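Local coordinates for protein aminoacyl-histidine dipeptidase (Vibrio alginolyticus, PDB 3MRU) that probably hydrolyses dipeptides, Xaa-His dipeptides such as carnosine among them, as a zinc-dependent metallopeptidase of the M20C family, at residues Gly166-Thr172 with Asn447-Phe453. Sequence-based numbering, arbitrary orientation.
Sequences GDILLNT and NMDMVSF
Asn171 N donates to Val451 O at 2.9 Å, and this bond sits midway in the firm part of a parallel β-strand pair at one margin of the mixed six-stranded sheet of the M20 catalytic domain. The example illustrates how a sheet can be completed by sequence from far away: 274 residues, including the family's dimerisation region, separate 166-172 from 447-453, yet the strand axes diverge by only 15°. Toward the C-terminal ends the ladder is regular. Val451 N reaches Leu169 O at 3.3 Å, and Asn171 O receives Phe453 N at 3.1 Å. At the other end it frays, for Asp449 N to Asp167 O and Leu169 N to Asp449 O are both weak.

Leu170 and Val451 share the face that helices 410-420 and 469-485 cover, their branches CD2 and CG2 4.3 Å apart. Phe453 joins them from the end of its strand: a chi1 of 59° places CG over the backbone, flanked by N and C, and turns the ring back so that its CE1 edge meets Leu170 CB, while Phe415 and Phe475 pack round the same ring.

On the opposite face from Leu170 and Val451, Leu169 and Met450 run side by side, CB to CB 3.5 Å, and the thioether of Met450 follows the leucine as far as CG. Met448 comes at Leu169 from another direction, its CE reaching Leu169 CD2 at 3.8 Å.

Farther along this face the pair approaches the metal site, where Asp173, a zinc ligand, comes just after Thr172. Here the Asn171 amide divides its contacts: ND2 rests 3.5 Å from Ser452 CB, and OD1 accepts a weak hydrogen bond from Gln78 NE2 of the adjoining strand 75-80.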
loop_
_atom_site.group_PDB
_atom_site.type_symbol
_atom_site.label_atom_id
_atom_site.label_comp_id
_atom_site.label_asym_id
_atom_site.label_seq_id
_atom_site.Cartn_x
_atom_site.Cartn_y
_atom_site.Cartn_z
ATOM N N GLY A 166 -24.361 -11.092 -4.946
ATOM C CA GLY A 166 -23.621 -10.957 -6.187
ATOM C C GLY A 166 -22.177 -11.236 -5.819
ATOM O O GLY A 166 -21.569 -10.495 -5.047
ATOM N N ASP A 167 -21.627 -12.310 -6.374
ATOM C CA ASP A 167 -20.246 -12.691 -6.103
ATOM C C ASP A 167 -19.194 -11.802 -6.758
ATOM O O ASP A 167 -17.999 -12.081 -6.682
ATOM C CB ASP A 167 -20.056 -14.196 -6.306
ATOM C CG ASP A 167 -21.171 -15.014 -5.685
ATOM O OD1 ASP A 167 -20.990 -16.238 -5.515
ATOM O OD2 ASP A 167 -22.229 -14.432 -5.368
ATOM N N ILE A 168 -19.636 -10.722 -7.395
ATOM C CA ILE A 168 -18.712 -9.820 -8.079
ATOM C C ILE A 168 -18.675 -8.412 -7.482
ATOM O O ILE A 168 -19.669 -7.926 -6.942
ATOM C CB ILE A 168 -19.037 -9.716 -9.582
ATOM C CG1 ILE A 168 -18.835 -11.067 -10.267
ATOM C CG2 ILE A 168 -18.184 -8.643 -10.240
ATOM C CD1 ILE A 168 -19.486 -11.166 -11.627
ATOM N N LEU A 169 -17.516 -7.766 -7.593
ATOM C CA LEU A 169 -17.331 -6.406 -7.111
ATOM C C LEU A 169 -16.517 -5.632 -8.113
ATOM O O LEU A 169 -15.583 -6.163 -8.689
ATOM C CB LEU A 169 -16.601 -6.427 -5.773
ATOM C CG LEU A 169 -16.441 -5.257 -4.787
ATOM C CD1 LEU A 169 -15.888 -3.973 -5.410
ATOM C CD2 LEU A 169 -17.724 -5.002 -4.024
ATOM N N LEU A 170 -16.874 -4.375 -8.333
ATOM C CA LEU A 170 -16.088 -3.530 -9.217
ATOM C C LEU A 170 -15.606 -2.274 -8.511
ATOM O O LEU A 170 -16.361 -1.311 -8.321
ATOM C CB LEU A 170 -16.861 -3.205 -10.487
ATOM C CG LEU A 170 -17.369 -4.465 -11.203
ATOM C CD1 LEU A 170 -18.583 -4.174 -12.086
ATOM C CD2 LEU A 170 -16.271 -5.219 -11.990
ATOM N N ASN A 171 -14.349 -2.312 -8.086
ATOM C CA ASN A 171 -13.762 -1.165 -7.477
ATOM C C ASN A 171 -13.165 -0.261 -8.528
ATOM O O ASN A 171 -12.465 -0.707 -9.436
ATOM C CB ASN A 171 -12.719 -1.567 -6.462
ATOM C CG ASN A 171 -11.962 -0.377 -5.945
ATOM O OD1 ASN A 171 -12.319 0.193 -4.921
ATOM N ND2 ASN A 171 -10.931 0.038 -6.675
ATOM N N THR A 172 -13.438 1.028 -8.380
ATOM C CA THR A 172 -13.067 2.035 -9.356
ATOM C C THR A 172 -11.947 2.892 -8.796
ATOM O O THR A 172 -11.847 4.071 -9.117
ATOM C CB THR A 172 -14.228 2.963 -9.570
ATOM O OG1 THR A 172 -14.301 3.845 -8.450
ATOM C CG2 THR A 172 -15.527 2.191 -9.638
ATOM N N ASN A 447 -16.140 -15.388 -0.779
ATOM C CA ASN A 447 -16.775 -15.920 -1.974
ATOM C C ASN A 447 -16.677 -14.937 -3.137
ATOM O O ASN A 447 -16.478 -15.343 -4.283
ATOM C CB ASN A 447 -18.239 -16.264 -1.695
ATOM C CG ASN A 447 -18.397 -17.292 -0.592
ATOM O OD1 ASN A 447 -17.431 -17.941 -0.191
ATOM N ND2 ASN A 447 -19.619 -17.447 -0.098
ATOM N N MET A 448 -16.814 -13.645 -2.845
ATOM C CA MET A 448 -16.717 -12.629 -3.894
ATOM C C MET A 448 -15.330 -12.453 -4.457
ATOM O O MET A 448 -14.383 -12.182 -3.722
ATOM C CB MET A 448 -17.169 -11.273 -3.379
ATOM C CG MET A 448 -18.654 -11.094 -3.367
ATOM S SD MET A 448 -19.001 -9.455 -3.983
ATOM C CE MET A 448 -18.470 -8.433 -2.600
ATOM N N ASP A 449 -15.219 -12.591 -5.772
ATOM C CA ASP A 449 -14.013 -12.177 -6.485
ATOM C C ASP A 449 -14.288 -10.761 -6.951
ATOM O O ASP A 449 -15.411 -10.263 -6.788
ATOM C CB ASP A 449 -13.791 -13.045 -7.721
ATOM C CG ASP A 449 -14.946 -12.946 -8.712
ATOM O OD1 ASP A 449 -16.108 -12.733 -8.252
ATOM O OD2 ASP A 449 -14.689 -13.083 -9.949
ATOM N N MET A 450 -13.286 -10.124 -7.553
ATOM C CA MET A 450 -13.400 -8.721 -7.883
ATOM C C MET A 450 -12.278 -8.168 -8.734
ATOM O O MET A 450 -11.326 -8.868 -9.081
ATOM C CB MET A 450 -13.530 -7.896 -6.600
ATOM C CG MET A 450 -12.543 -8.225 -5.509
ATOM S SD MET A 450 -13.071 -7.558 -3.921
ATOM C CE MET A 450 -14.476 -8.642 -3.585
ATOM N N VAL A 451 -12.434 -6.893 -9.081
ATOM C CA VAL A 451 -11.520 -6.192 -9.958
ATOM C C VAL A 451 -11.455 -4.754 -9.514
ATOM O O VAL A 451 -12.386 -4.238 -8.916
ATOM C CB VAL A 451 -11.971 -6.198 -11.448
ATOM C CG1 VAL A 451 -10.783 -5.961 -12.351
ATOM C CG2 VAL A 451 -12.596 -7.493 -11.831
ATOM N N SER A 452 -10.342 -4.119 -9.839
ATOM C CA SER A 452 -10.131 -2.736 -9.560
ATOM C C SER A 452 -9.432 -2.098 -10.755
ATOM O O SER A 452 -8.317 -2.462 -11.096
ATOM C CB SER A 452 -9.300 -2.589 -8.284
ATOM O OG SER A 452 -8.402 -1.483 -8.362
ATOM N N PHE A 453 -10.108 -1.142 -11.376
ATOM C CA PHE A 453 -9.565 -0.348 -12.478
ATOM C C PHE A 453 -10.266 1.016 -12.478
ATOM O O PHE A 453 -11.401 1.143 -11.982
ATOM C CB PHE A 453 -10.088 -0.896 -13.793
ATOM C CG PHE A 453 -11.582 -0.872 -13.878
ATOM C CD1 PHE A 453 -12.350 -1.633 -12.999
ATOM C CD2 PHE A 453 -12.224 -0.064 -14.794
ATOM C CE1 PHE A 453 -13.744 -1.603 -13.049
ATOM C CE2 PHE A 453 -13.610 -0.027 -14.855
ATOM C CZ PHE A 453 -14.375 -0.796 -13.985
#